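Local structure of phytase (Debaryomyces castellii, 2GFI) at residues Tyr43-Phe49 against Ile392-Pro398; Glu72-Ser76 against Tyr110-Asp114; Asp136-His140 against Gln371-Ile376; Met301-Ser307 against Thr426-Cys432; Ser341-Ile345 against Tyr418-Arg422. The protein releases phosphate from inositol hexakisphosphate as a glycosylated 3-phytase of the histidine acid phosphatase family. All coordinates share one frame; numbering follows the deposited sequence.

Interaction 1 of 5, residues Tyr43-Phe49 against Ile392-Pro398; sequences YIQNKGF and INDAVIP
Asn46 reaches across to the hairpin bend at Ile392-Ala395, packing on the turn while its polar tip bonds its own loop and Gly367. With CG anti to the backbone N (chi1 -178°), the side chain leans over the turn, CB 3.3 Å from Ile392 O and CG near the methyl of Ala395. At the tip OD1 lies 3.7 Å from Ile397 CD1 and, turning back on its own chain, accepts from Gly48 N at 2.8 Å, which closes an Asx turn; ND2 is taken by Gly367 O. The backbone N of Asn46 donates to Asn393 O at 2.8 Å. Beside it, Tyr43 OH donates to Asp394 OD2 at 2.7 Å, meeting the oxygen from above the carboxylate plane. Gln45 NE2 makes a weak bond to the same OD2; its stronger partner is Ala16 O of the second subunit. At the far end Phe49 CE2 touches Ile397 CD1 at 3.7 Å. The type I' turn Ile392-Ala395 joins strands 385-392 and 395-397 at the margin of the mixed sheet, next to strand 374-382, while the loop 43-49 runs over it toward strand 59-69 and also meets the second subunit.

Interaction 2 of 5, residues Glu72-Ser76 against Tyr110-Asp114; sequences ERYPS and YFVPD
Pro75 and Tyr74 meet Phe111, Val112 and Pro113 through apolar surfaces, a small example of two loops held together by side-chain packing. In this apolar group, CG of Pro75 approaches the outer end of the Phe111 ring, 3.7 Å from CE1 and about as far from CZ. Phe111 swings its ring there with CG between its own backbone N and carbonyl carbon (chi1 68°). Pro75 CD and Val112 CG2 face each other at 3.9 Å. Tyr74 CD1 lies 4.0 Å from Val112 CG1, the two side chains sliding past each other in opposite directions, with CG2 at the edge of the ring, in its plane. Pro113 CD adds a looser touch to Tyr74 CE1 at 4.3 Å. Tyr261 and Val265 of helix 249-266 and Tyr83 of helix 77-91 also pack around these side chains.

Polar interactions stay within or outside the pair. Arg73 NH1 donates to Tyr74 O at 3.0 Å, nearly straight at 164° and in the guanidinium plane, which ties the arginine back over its own loop. Tyr74 OH donates to Asn126 O, beyond both segments. His70 and residues 72-75 belong to the RHGxRxP signature of histidine acid phosphatases, so this contact packs the end of the signature loop, just beyond the predicted nucleophile His70, against the 110-114 loop.

Interaction 3 of 5, residues Asp136-His140 against Gln371-Ile376; sequences DAMKH and QGARTI
Arg374 lays its guanidinium flat on the imidazole of His140, the planes only 4° apart and the centres 3.8 Å from each other. NH1 sits over one face of the ring, toward its rim and 3.4 Å from His140 CG, while Arg374 CD makes a CH-pi contact near the ring normal. The arginine reaches this position by a bend at chi3 (69°), which turns the group back along its own chain. There NE and NH2 both donate to Gly372 O, a side-on grip at 3.1 and 3.0 Å that fixes the rotation of the plane. This contact joins helix 133-148 to the start of strand 374-382, in the mixed alpha/beta core of a histidine phosphatase. NH2 also forms a salt bridge with Asp136 OD1 at 2.8 Å; OD1 offers its syn lone pair and lies in the guanidinium plane. Water 3 accepts from Arg374 NH1 at 3.0 Å and can donate to Asp136 O, whereas water 4 links His140 ND1 with Gly372 O. Tyr43 adds a cation-pi contact to Arg374, and Phe175 meets the His140 ring edge-to-face. At the start of the segment, Gln371 packs on His70, the predicted nucleophile.

Interaction 4 of 5, residues Met301-Ser307 against Thr426-Cys432; sequences MTRVIGS and TNYVEQC. With NAG (2-acetamido-2-deoxy-beta-D-glucopyranose), chain C.
Val304 is wedged between the first turn of helix 428-432 and the loop leading into it, and here the packing is tight. Its CG2 branch, anti to the backbone N, lies 3.6 Å from Asn427 O and 4.0 Å from Thr426 CB. The CG1 branch turns toward Cys432 SG at 4.2 Å, a sulfur that Ile305 CG1 also approaches and that is joined by a disulfide to Cys211. Gln431 belongs to this tight part too, its chain sliding past Val304 in the opposite direction. Met301, its chain bent at chi2 and chi3, curls over the end of the short helix so that CE touches Gln431 O and stands 4.0 Å from Cys432 SG.

The outer side is more polar, with a water and a sugar in place of side chains. Water 5 accepts from Val304 N at 2.8 Å. Thr426 is the buried link to the glycan: the N-acetylglucosamine donates from N2 to Thr426 OG1 at 3.0 Å and from O3 to Thr426 O, while its methyl C8 lies 3.7 Å from Ser307 CB. Thr426 OG1 also bonds to Val423 O. The sugar thus lies along the seam between the segments, as one of the glycans attached to the protein surface. Segments 302-307 and 428-432 run roughly antiparallel, at 149°, with their axes 9.9 Å apart; helix 333-343 packs against the first through Ile338 and Ala342.

Interaction 5 of 5, residues Ser341-Ile345 against Tyr418-Arg422; sequences SAIGI and YVAER
The C-terminal end of helix 333-343, where Gly344 leaves the helix with positive phi, is met by two side chains of helix 412-423, a case of carbonyls at a helix end being taken by donors from a neighbour. Arg422 NE donates to Ala342 O at 2.6 Å and 168°, approaching from above the carbonyl plane although the oxygen lies in the guanidinium plane. Its NH2 makes a weak bond to Ser341 O. Bends at chi2 and chi3 (-54° and -65°) fold the chain so that one guanidinium face rests against Gly344 CA, 3.5 Å from NH2. One turn earlier, Tyr418 OH donates to Ile343 O in a very short bond of 2.5 Å, with that oxygen at the ring edge and in its plane; Arg422 CG lies over one face of the same ring. Three successive carbonyls are thereby engaged. Helix 302-318 lies beside both partners, with Leu310 touching Ile343 and Arg422, while Ile343 and Ile345 pack on Tyr390 of strand 385-392.

In the fold
Interaction 3 lies closest to the predicted catalytic residues, the Gln371 side chain being about 3 Å from that of His70 and about 7 Å from that of Asp333; in interactions 1 and 2 the nearest side chains are each about 9 Å from one of the two. Interactions 1 and 3, centres 12 Å apart, meet where Asn393 N is 2.8 Å from Arg374 O. Glu72 of interaction 2 places OE2 2.7 Å from Tyr43 N and OE1 2.6 Å from Asp136 OD2, like charges close together. Farther out, interactions 4 and 5 are joined by Thr302 OG1 and Ser341 OG, 2.7 Å apart, probably a hydrogen bond. Ile345 links interaction 5 to interaction 1 by packing on Ile392 and Ile397.

Interaction 1 of 5, residues Tyr43-Phe49 against Ile392-Pro398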
# COMPACT_ATOMS: atom_id res chain seq x y z
N TYR A 43 14.73 11.03 -3.24
CA TYR A 43 14.57 10.30 -4.48
C TYR A 43 13.12 9.89 -4.69
O TYR A 43 12.42 9.50 -3.73
CB TYR A 43 15.42 9.01 -4.46
CG TYR A 43 15.29 8.26 -5.76
CD1 TYR A 43 15.75 8.82 -6.94
CD2 TYR A 43 14.69 7.01 -5.80
CE1 TYR A 43 15.61 8.14 -8.14
CE2 TYR A 43 14.57 6.32 -6.98
CZ TYR A 43 15.02 6.88 -8.14
OH TYR A 43 14.85 6.16 -9.33
N ILE A 44 12.67 9.97 -5.94
CA ILE A 44 11.43 9.36 -6.34
C ILE A 44 11.58 8.84 -7.76
O ILE A 44 12.23 9.45 -8.60
CB ILE A 44 10.24 10.38 -6.21
CG1 ILE A 44 8.90 9.64 -6.19
CG2 ILE A 44 10.35 11.47 -7.27
CD1 ILE A 44 7.72 10.51 -5.79
N GLN A 45 10.95 7.70 -8.01
CA GLN A 45 10.98 7.05 -9.32
C GLN A 45 10.13 7.82 -10.31
O GLN A 45 9.06 8.36 -9.97
CB GLN A 45 10.48 5.60 -9.24
CG GLN A 45 11.32 4.74 -8.33
CD GLN A 45 10.80 3.34 -8.22
OE1 GLN A 45 9.62 3.06 -8.47
NE2 GLN A 45 11.68 2.43 -7.85
N ASN A 46 10.60 7.84 -11.55
CA ASN A 46 9.90 8.50 -12.60
C ASN A 46 8.51 7.84 -12.75
O ASN A 46 8.39 6.62 -12.59
CB ASN A 46 10.76 8.36 -13.84
CG ASN A 46 10.18 9.04 -15.03
OD1 ASN A 46 9.18 8.58 -15.58
ND2 ASN A 46 10.79 10.16 -15.45
N LYS A 47 7.48 8.64 -13.04
CA LYS A 47 6.11 8.07 -13.16
C LYS A 47 6.10 6.90 -14.17
O LYS A 47 5.45 5.89 -13.92
CB LYS A 47 5.07 9.14 -13.50
CG LYS A 47 5.06 10.36 -12.50
CD LYS A 47 3.98 11.46 -12.88
CE LYS A 47 3.41 12.14 -11.58
NZ LYS A 47 2.20 13.03 -11.78
N GLY A 48 6.84 7.03 -15.26
CA GLY A 48 7.08 5.93 -16.22
C GLY A 48 5.89 5.51 -17.05
O GLY A 48 4.87 6.18 -17.02
N PHE A 49 5.99 4.41 -17.80
CA PHE A 49 4.93 4.09 -18.77
C PHE A 49 4.47 2.66 -18.68
O PHE A 49 3.69 2.22 -19.52
CB PHE A 49 5.37 4.36 -20.21
CG PHE A 49 5.91 5.74 -20.44
CD1 PHE A 49 5.07 6.85 -20.47
CD2 PHE A 49 7.29 5.92 -20.68
CE1 PHE A 49 5.59 8.12 -20.70
CE2 PHE A 49 7.81 7.18 -20.93
CZ PHE A 49 6.97 8.29 -20.95
N ILE A 392 15.34 6.01 -16.74
CA ILE A 392 15.53 7.23 -15.99
C ILE A 392 14.72 7.07 -14.71
O ILE A 392 13.50 6.85 -14.74
CB ILE A 392 14.98 8.39 -16.77
CG1 ILE A 392 15.46 8.35 -18.23
CG2 ILE A 392 15.25 9.73 -16.01
CD1 ILE A 392 16.99 8.19 -18.38
N ASN A 393 15.41 7.13 -13.59
CA ASN A 393 14.77 6.98 -12.28
C ASN A 393 13.77 5.83 -12.27
O ASN A 393 12.61 5.99 -11.88
CB ASN A 393 14.17 8.29 -11.89
CG ASN A 393 15.17 9.34 -11.93
OD1 ASN A 393 15.00 10.39 -12.55
ND2 ASN A 393 16.30 9.07 -11.31
N ASP A 394 14.28 4.69 -12.72
CA ASP A 394 13.60 3.42 -12.65
C ASP A 394 12.45 3.23 -13.60
O ASP A 394 11.65 2.34 -13.40
CB ASP A 394 13.17 3.10 -11.23
CG ASP A 394 14.32 2.90 -10.33
OD1 ASP A 394 15.20 2.09 -10.69
OD2 ASP A 394 14.41 3.49 -9.22
N ALA A 395 12.40 4.04 -14.66
CA ALA A 395 11.38 3.90 -15.68
C ALA A 395 12.04 3.82 -17.03
O ALA A 395 12.95 4.59 -17.30
CB ALA A 395 10.44 5.11 -15.65
N VAL A 396 11.62 2.89 -17.89
CA VAL A 396 12.16 2.89 -19.24
C VAL A 396 11.54 4.08 -19.90
O VAL A 396 10.32 4.26 -19.83
CB VAL A 396 11.81 1.61 -20.04
CG1 VAL A 396 12.27 1.75 -21.50
CG2 VAL A 396 12.38 0.33 -19.35
N ILE A 397 12.37 4.91 -20.51
CA ILE A 397 11.91 6.02 -21.34
C ILE A 397 12.34 5.77 -22.77
O ILE A 397 13.49 6.02 -23.11
CB ILE A 397 12.47 7.38 -20.82
CG1 ILE A 397 12.25 7.53 -19.30
CG2 ILE A 397 11.92 8.55 -21.64
CD1 ILE A 397 10.77 7.65 -18.82
N PRO A 398 11.44 5.24 -23.61
CA PRO A 398 11.81 4.98 -24.98
C PRO A 398 12.19 6.26 -25.75
O PRO A 398 11.69 7.35 -25.45
CB PRO A 398 10.55 4.32 -25.57
CG PRO A 398 9.84 3.72 -24.36
CD PRO A 398 10.05 4.82 -23.32
O HOH W 1 9.62 4.26 -12.52
O HOH W 2 8.25 2.99 -18.36

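Interaction 2 of 5, residues Glu72-Ser76 against Tyr110-Asp114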
# COMPACT_ATOMS: atom_id res chain seq x y z
N GLU A 72 20.40 12.42 -1.65
CA GLU A 72 19.84 13.44 -0.80
C GLU A 72 20.93 14.11 0.03
O GLU A 72 21.86 13.46 0.49
CB GLU A 72 18.76 12.87 0.12
CG GLU A 72 17.48 12.40 -0.59
CD GLU A 72 17.53 10.96 -1.13
OE1 GLU A 72 18.61 10.42 -1.43
OE2 GLU A 72 16.46 10.34 -1.27
N ARG A 73 20.80 15.41 0.22
CA ARG A 73 21.79 16.18 0.91
C ARG A 73 21.14 17.21 1.81
O ARG A 73 19.92 17.45 1.76
CB ARG A 73 22.73 16.85 -0.10
CG ARG A 73 22.01 17.59 -1.25
CD ARG A 73 22.87 18.68 -1.76
NE ARG A 73 22.34 19.44 -2.87
CZ ARG A 73 21.68 20.58 -2.72
NH1 ARG A 73 21.43 21.05 -1.51
NH2 ARG A 73 21.25 21.25 -3.76
N TYR A 74 21.98 17.77 2.68
CA TYR A 74 21.71 19.00 3.37
C TYR A 74 21.64 20.11 2.34
O TYR A 74 22.09 19.94 1.19
CB TYR A 74 22.84 19.30 4.35
CG TYR A 74 22.67 18.61 5.68
CD1 TYR A 74 22.05 19.27 6.74
CD2 TYR A 74 23.12 17.30 5.87
CE1 TYR A 74 21.90 18.63 7.99
CE2 TYR A 74 22.95 16.65 7.09
CZ TYR A 74 22.34 17.32 8.13
OH TYR A 74 22.18 16.66 9.33
N PRO A 75 21.09 21.25 2.74
CA PRO A 75 21.04 22.40 1.85
C PRO A 75 22.46 22.80 1.45
O PRO A 75 23.42 22.53 2.16
CB PRO A 75 20.37 23.48 2.69
CG PRO A 75 19.66 22.74 3.78
CD PRO A 75 20.45 21.51 4.04
N SER A 76 22.57 23.41 0.28
CA SER A 76 23.82 24.01 -0.12
C SER A 76 24.05 25.18 0.82
O SER A 76 23.18 25.53 1.67
CB SER A 76 23.72 24.52 -1.54
OG SER A 76 22.74 25.54 -1.57
N TYR A 110 16.10 24.99 14.16
CA TYR A 110 16.50 25.02 12.78
C TYR A 110 17.11 23.65 12.45
O TYR A 110 17.84 23.09 13.28
CB TYR A 110 17.50 26.14 12.55
CG TYR A 110 17.95 26.16 11.13
CD1 TYR A 110 17.03 26.26 10.10
CD2 TYR A 110 19.31 26.07 10.80
CE1 TYR A 110 17.45 26.26 8.77
CE2 TYR A 110 19.73 26.08 9.45
CZ TYR A 110 18.79 26.17 8.45
OH TYR A 110 19.16 26.16 7.13
N PHE A 111 16.81 23.10 11.26
CA PHE A 111 17.12 21.69 11.01
C PHE A 111 18.59 21.38 10.67
O PHE A 111 19.01 20.23 10.70
CB PHE A 111 16.19 21.13 9.96
CG PHE A 111 16.39 21.69 8.58
CD1 PHE A 111 17.23 21.07 7.67
CD2 PHE A 111 15.69 22.80 8.18
CE1 PHE A 111 17.36 21.55 6.38
CE2 PHE A 111 15.83 23.32 6.91
CZ PHE A 111 16.66 22.70 6.00
N VAL A 112 19.35 22.39 10.32
CA VAL A 112 20.77 22.23 10.15
C VAL A 112 21.43 22.66 11.47
O VAL A 112 21.60 23.86 11.71
CB VAL A 112 21.31 23.03 8.96
CG1 VAL A 112 22.73 22.64 8.70
CG2 VAL A 112 20.45 22.76 7.72
N PRO A 113 21.81 21.68 12.29
CA PRO A 113 22.35 21.97 13.62
C PRO A 113 23.72 22.62 13.45
O PRO A 113 24.04 23.66 14.08
CB PRO A 113 22.48 20.58 14.27
CG PRO A 113 22.58 19.57 13.10
CD PRO A 113 21.84 20.23 11.96
N ASP A 114 24.51 22.05 12.56
CA ASP A 114 25.89 22.45 12.37
C ASP A 114 26.07 22.80 10.90
O ASP A 114 25.69 22.01 10.03
CB ASP A 114 26.76 21.26 12.73
CG ASP A 114 28.21 21.62 12.93
OD1 ASP A 114 28.63 22.76 12.51
OD2 ASP A 114 29.00 20.80 13.48

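Interaction 3 of 5, residues Asp136-His140 against Gln371-Ile376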
# COMPACT_ATOMS: atom_id res chain seq x y z
N ASP A 136 20.41 5.90 0.21
CA ASP A 136 19.86 5.86 -1.12
C ASP A 136 20.90 5.35 -2.12
O ASP A 136 20.59 4.49 -2.93
CB ASP A 136 19.42 7.28 -1.44
CG ASP A 136 18.96 7.47 -2.86
OD1 ASP A 136 18.94 6.51 -3.64
OD2 ASP A 136 18.59 8.57 -3.31
N ALA A 137 22.14 5.90 -2.07
CA ALA A 137 23.20 5.49 -2.98
C ALA A 137 23.64 4.07 -2.71
O ALA A 137 23.79 3.30 -3.65
CB ALA A 137 24.42 6.48 -2.88
N MET A 138 23.83 3.71 -1.44
CA MET A 138 24.18 2.34 -1.08
C MET A 138 23.12 1.32 -1.56
O MET A 138 23.46 0.34 -2.20
CB MET A 138 24.41 2.22 0.43
CG MET A 138 25.03 0.88 0.89
SD MET A 138 25.78 0.85 2.56
CE MET A 138 27.47 1.14 2.14
N LYS A 139 21.84 1.57 -1.30
CA LYS A 139 20.77 0.63 -1.70
C LYS A 139 20.71 0.51 -3.21
O LYS A 139 20.42 -0.57 -3.74
CB LYS A 139 19.39 1.08 -1.21
CG LYS A 139 19.20 1.06 0.26
CD LYS A 139 17.74 1.43 0.59
CE LYS A 139 17.45 1.32 2.08
NZ LYS A 139 16.31 2.21 2.43
N HIS A 140 20.96 1.65 -3.89
CA HIS A 140 21.01 1.70 -5.33
C HIS A 140 22.15 0.80 -5.85
O HIS A 140 21.95 0.00 -6.76
CB HIS A 140 21.17 3.13 -5.85
CG HIS A 140 21.12 3.23 -7.35
ND1 HIS A 140 21.49 4.37 -8.04
CD2 HIS A 140 20.78 2.32 -8.29
CE1 HIS A 140 21.35 4.16 -9.34
NE2 HIS A 140 20.91 2.92 -9.52
N GLN A 371 16.74 13.98 -6.09
CA GLN A 371 17.96 13.64 -5.34
C GLN A 371 18.18 12.17 -5.59
O GLN A 371 17.21 11.40 -5.60
CB GLN A 371 17.78 13.91 -3.87
CG GLN A 371 17.57 15.36 -3.52
CD GLN A 371 18.88 16.16 -3.53
OE1 GLN A 371 19.92 15.66 -3.95
NE2 GLN A 371 18.82 17.40 -3.04
N GLY A 372 19.43 11.78 -5.84
CA GLY A 372 19.73 10.38 -6.08
C GLY A 372 19.30 9.97 -7.48
O GLY A 372 19.12 8.78 -7.75
N ALA A 373 19.11 10.96 -8.37
CA ALA A 373 18.77 10.70 -9.77
C ALA A 373 19.66 9.65 -10.43
O ALA A 373 20.87 9.62 -10.19
CB ALA A 373 18.84 11.99 -10.57
N ARG A 374 19.07 8.83 -11.29
CA ARG A 374 19.78 7.79 -11.97
C ARG A 374 19.35 7.78 -13.42
O ARG A 374 18.18 7.60 -13.74
CB ARG A 374 19.56 6.43 -11.29
CG ARG A 374 18.10 6.06 -11.01
CD ARG A 374 17.89 5.17 -9.82
NE ARG A 374 18.19 5.92 -8.61
CZ ARG A 374 18.16 5.44 -7.37
NH1 ARG A 374 17.83 4.17 -7.13
NH2 ARG A 374 18.43 6.26 -6.36
N THR A 375 20.30 8.02 -14.31
CA THR A 375 20.02 7.86 -15.70
C THR A 375 20.83 6.65 -16.13
O THR A 375 22.05 6.61 -15.97
CB THR A 375 20.41 9.14 -16.47
OG1 THR A 375 19.31 10.07 -16.38
CG2 THR A 375 20.63 8.87 -17.99
N ILE A 376 20.14 5.64 -16.61
CA ILE A 376 20.81 4.41 -17.00
C ILE A 376 20.57 4.14 -18.49
O ILE A 376 19.44 4.28 -18.98
CB ILE A 376 20.29 3.26 -16.15
CG1 ILE A 376 20.93 3.30 -14.75
CG2 ILE A 376 20.49 1.91 -16.86
CD1 ILE A 376 20.15 2.48 -13.73
O HOH W 3 18.23 3.86 -4.18
O HOH W 4 21.69 7.22 -8.16

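Interaction 4 of 5, residues Met301-Ser307 against Thr426-Cys432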
# COMPACT_ATOMS: atom_id res chain seq x y z
N MET A 301 22.79 26.79 -25.20
CA MET A 301 24.12 26.23 -25.02
C MET A 301 24.16 24.81 -24.51
O MET A 301 25.19 24.16 -24.60
CB MET A 301 24.99 27.14 -24.14
CG MET A 301 25.53 28.36 -24.89
SD MET A 301 26.40 27.91 -26.44
CE MET A 301 27.82 27.09 -25.76
N THR A 302 23.04 24.30 -24.00
CA THR A 302 23.05 23.01 -23.31
C THR A 302 23.15 21.82 -24.24
O THR A 302 23.71 20.79 -23.86
CB THR A 302 21.82 22.84 -22.41
OG1 THR A 302 20.63 22.91 -23.22
CG2 THR A 302 21.74 23.99 -21.38
N ARG A 303 22.62 21.94 -25.45
CA ARG A 303 22.78 20.85 -26.35
C ARG A 303 24.25 20.59 -26.65
O ARG A 303 24.66 19.41 -26.68
CB ARG A 303 22.04 20.99 -27.64
CG ARG A 303 22.18 19.67 -28.37
CD ARG A 303 21.34 19.48 -29.52
NE ARG A 303 19.95 19.81 -29.30
CZ ARG A 303 18.98 19.33 -30.07
NH1 ARG A 303 19.29 18.46 -31.04
NH2 ARG A 303 17.71 19.69 -29.86
N VAL A 304 25.04 21.65 -26.88
CA VAL A 304 26.48 21.44 -27.16
C VAL A 304 27.18 20.82 -25.95
O VAL A 304 27.94 19.88 -26.11
CB VAL A 304 27.25 22.71 -27.65
CG1 VAL A 304 27.30 23.79 -26.59
CG2 VAL A 304 28.70 22.31 -28.01
N ILE A 305 26.91 21.36 -24.76
CA ILE A 305 27.47 20.83 -23.51
C ILE A 305 27.01 19.39 -23.25
O ILE A 305 27.83 18.52 -23.03
CB ILE A 305 27.13 21.71 -22.30
CG1 ILE A 305 27.67 23.12 -22.46
CG2 ILE A 305 27.70 21.08 -21.02
CD1 ILE A 305 26.99 24.12 -21.52
N GLY A 306 25.70 19.14 -23.30
CA GLY A 306 25.16 17.79 -23.10
C GLY A 306 25.70 16.73 -24.04
O GLY A 306 25.82 15.57 -23.67
N SER A 307 26.02 17.15 -25.27
CA SER A 307 26.47 16.26 -26.33
C SER A 307 27.83 15.65 -26.06
O SER A 307 28.18 14.66 -26.70
CB SER A 307 26.54 17.00 -27.68
OG SER A 307 25.25 17.38 -28.10
N THR A 426 27.26 20.42 -33.47
CA THR A 426 27.82 20.84 -32.20
C THR A 426 29.33 20.76 -32.23
O THR A 426 29.92 19.90 -32.90
CB THR A 426 27.28 20.03 -30.97
OG1 THR A 426 27.57 18.64 -31.14
CG2 THR A 426 25.76 20.12 -30.86
N ASN A 427 29.94 21.65 -31.47
CA ASN A 427 31.37 21.75 -31.40
C ASN A 427 31.64 22.42 -30.09
O ASN A 427 31.43 23.62 -29.93
CB ASN A 427 31.90 22.62 -32.56
CG ASN A 427 33.42 22.80 -32.51
OD1 ASN A 427 34.09 22.50 -31.49
ND2 ASN A 427 33.98 23.31 -33.62
N TYR A 428 32.14 21.63 -29.15
CA TYR A 428 32.41 22.13 -27.83
C TYR A 428 33.40 23.29 -27.80
O TYR A 428 33.08 24.36 -27.26
CB TYR A 428 32.92 21.00 -26.94
CG TYR A 428 33.02 21.41 -25.50
CD1 TYR A 428 31.89 21.38 -24.66
CD2 TYR A 428 34.24 21.84 -24.97
CE1 TYR A 428 31.99 21.75 -23.33
CE2 TYR A 428 34.35 22.21 -23.64
CZ TYR A 428 33.21 22.17 -22.82
OH TYR A 428 33.31 22.53 -21.49
N VAL A 429 34.60 23.08 -28.37
CA VAL A 429 35.68 24.07 -28.35
C VAL A 429 35.17 25.38 -28.90
O VAL A 429 35.23 26.42 -28.23
CB VAL A 429 36.94 23.56 -29.11
CG1 VAL A 429 37.96 24.68 -29.31
CG2 VAL A 429 37.58 22.40 -28.35
N GLU A 430 34.59 25.34 -30.09
CA GLU A 430 34.17 26.57 -30.73
C GLU A 430 32.93 27.21 -30.10
O GLU A 430 32.91 28.43 -29.88
CB GLU A 430 34.05 26.41 -32.26
CG GLU A 430 35.41 26.31 -32.94
CD GLU A 430 36.33 27.52 -32.66
OE1 GLU A 430 36.02 28.65 -33.13
OE2 GLU A 430 37.37 27.34 -31.96
N GLN A 431 31.92 26.42 -29.77
CA GLN A 431 30.71 27.00 -29.19
C GLN A 431 30.93 27.47 -27.76
O GLN A 431 30.40 28.50 -27.36
CB GLN A 431 29.54 26.05 -29.30
CG GLN A 431 28.99 25.93 -30.70
CD GLN A 431 28.04 24.76 -30.80
OE1 GLN A 431 26.82 24.91 -30.60
NE2 GLN A 431 28.58 23.59 -31.05
N CYS A 432 31.75 26.74 -27.02
CA CYS A 432 32.04 27.06 -25.64
C CYS A 432 33.15 28.07 -25.42
O CYS A 432 33.20 28.70 -24.37
CB CYS A 432 32.36 25.78 -24.87
SG CYS A 432 30.88 24.76 -24.70
C1 NAG C . 29.91 14.77 -30.94
C2 NAG C . 30.57 16.17 -30.93
C3 NAG C . 30.67 16.78 -32.35
C4 NAG C . 31.31 15.79 -33.34
C5 NAG C . 30.47 14.50 -33.24
C6 NAG C . 30.93 13.39 -34.16
C7 NAG C . 30.37 17.45 -28.81
C8 NAG C . 29.77 18.70 -28.23
N2 NAG C . 29.89 17.08 -30.01
O3 NAG C . 31.39 17.98 -32.26
O4 NAG C . 31.47 16.29 -34.68
O5 NAG C . 30.52 13.97 -31.92
O6 NAG C . 30.15 12.28 -33.82
O7 NAG C . 31.24 16.84 -28.17
O HOH W 5 24.53 24.04 -28.16

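Interaction 5 of 5, residues Ser341-Ile345 against Tyr418-Arg422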
# COMPACT_ATOMS: atom_id res chain seq x y z
N SER A 341 19.37 17.34 -22.09
CA SER A 341 19.14 18.29 -23.18
C SER A 341 19.64 17.69 -24.51
O SER A 341 18.99 17.84 -25.55
CB SER A 341 19.86 19.59 -22.90
OG SER A 341 19.33 20.61 -23.71
N ALA A 342 20.77 17.00 -24.47
CA ALA A 342 21.24 16.34 -25.66
C ALA A 342 20.60 14.97 -25.88
O ALA A 342 20.32 14.64 -27.02
CB ALA A 342 22.75 16.28 -25.70
N ILE A 343 20.40 14.17 -24.83
CA ILE A 343 19.69 12.87 -24.97
C ILE A 343 18.35 13.06 -25.65
O ILE A 343 17.99 12.31 -26.56
CB ILE A 343 19.48 12.13 -23.63
CG1 ILE A 343 20.82 11.77 -22.97
CG2 ILE A 343 18.66 10.84 -23.86
CD1 ILE A 343 20.75 11.50 -21.46
N GLY A 344 17.60 14.05 -25.21
CA GLY A 344 16.39 14.40 -25.92
C GLY A 344 15.20 13.48 -25.76
O GLY A 344 14.29 13.52 -26.56
N ILE A 345 15.16 12.68 -24.72
CA ILE A 345 14.00 11.81 -24.50
C ILE A 345 12.97 12.39 -23.51
O ILE A 345 11.82 11.95 -23.46
CB ILE A 345 14.47 10.41 -24.07
CG1 ILE A 345 15.31 10.51 -22.80
CG2 ILE A 345 15.24 9.78 -25.21
CD1 ILE A 345 15.61 9.16 -22.17
N TYR A 418 20.34 8.48 -34.28
CA TYR A 418 19.71 9.33 -33.28
C TYR A 418 20.75 10.23 -32.61
O TYR A 418 20.61 11.47 -32.59
CB TYR A 418 18.94 8.48 -32.24
CG TYR A 418 18.28 9.35 -31.19
CD1 TYR A 418 17.12 10.05 -31.49
CD2 TYR A 418 18.85 9.52 -29.92
CE1 TYR A 418 16.52 10.88 -30.57
CE2 TYR A 418 18.25 10.32 -28.98
CZ TYR A 418 17.07 11.00 -29.33
OH TYR A 418 16.44 11.83 -28.46
N VAL A 419 21.81 9.63 -32.07
CA VAL A 419 22.86 10.44 -31.45
C VAL A 419 23.44 11.46 -32.45
O VAL A 419 23.50 12.66 -32.14
CB VAL A 419 23.96 9.59 -30.80
CG1 VAL A 419 25.06 10.49 -30.26
CG2 VAL A 419 23.36 8.79 -29.68
N ALA A 420 23.80 10.99 -33.66
CA ALA A 420 24.31 11.89 -34.70
C ALA A 420 23.37 13.07 -34.95
O ALA A 420 23.83 14.20 -35.04
CB ALA A 420 24.61 11.12 -36.00
N GLU A 421 22.06 12.81 -35.02
CA GLU A 421 21.03 13.85 -35.17
C GLU A 421 21.03 14.83 -34.00
O GLU A 421 20.87 16.06 -34.20
CB GLU A 421 19.64 13.22 -35.26
CG GLU A 421 19.23 12.69 -36.63
CD GLU A 421 17.78 12.18 -36.67
OE1 GLU A 421 17.34 11.49 -35.69
OE2 GLU A 421 17.09 12.48 -37.70
N ARG A 422 21.19 14.29 -32.78
CA ARG A 422 21.19 15.08 -31.56
C ARG A 422 22.41 15.97 -31.49
O ARG A 422 22.32 17.12 -31.11
CB ARG A 422 21.13 14.18 -30.31
CG ARG A 422 19.81 13.42 -30.09
CD ARG A 422 18.60 14.29 -30.08
NE ARG A 422 18.63 15.20 -28.97
CZ ARG A 422 17.76 16.20 -28.79
NH1 ARG A 422 16.81 16.41 -29.68
NH2 ARG A 422 17.86 17.00 -27.73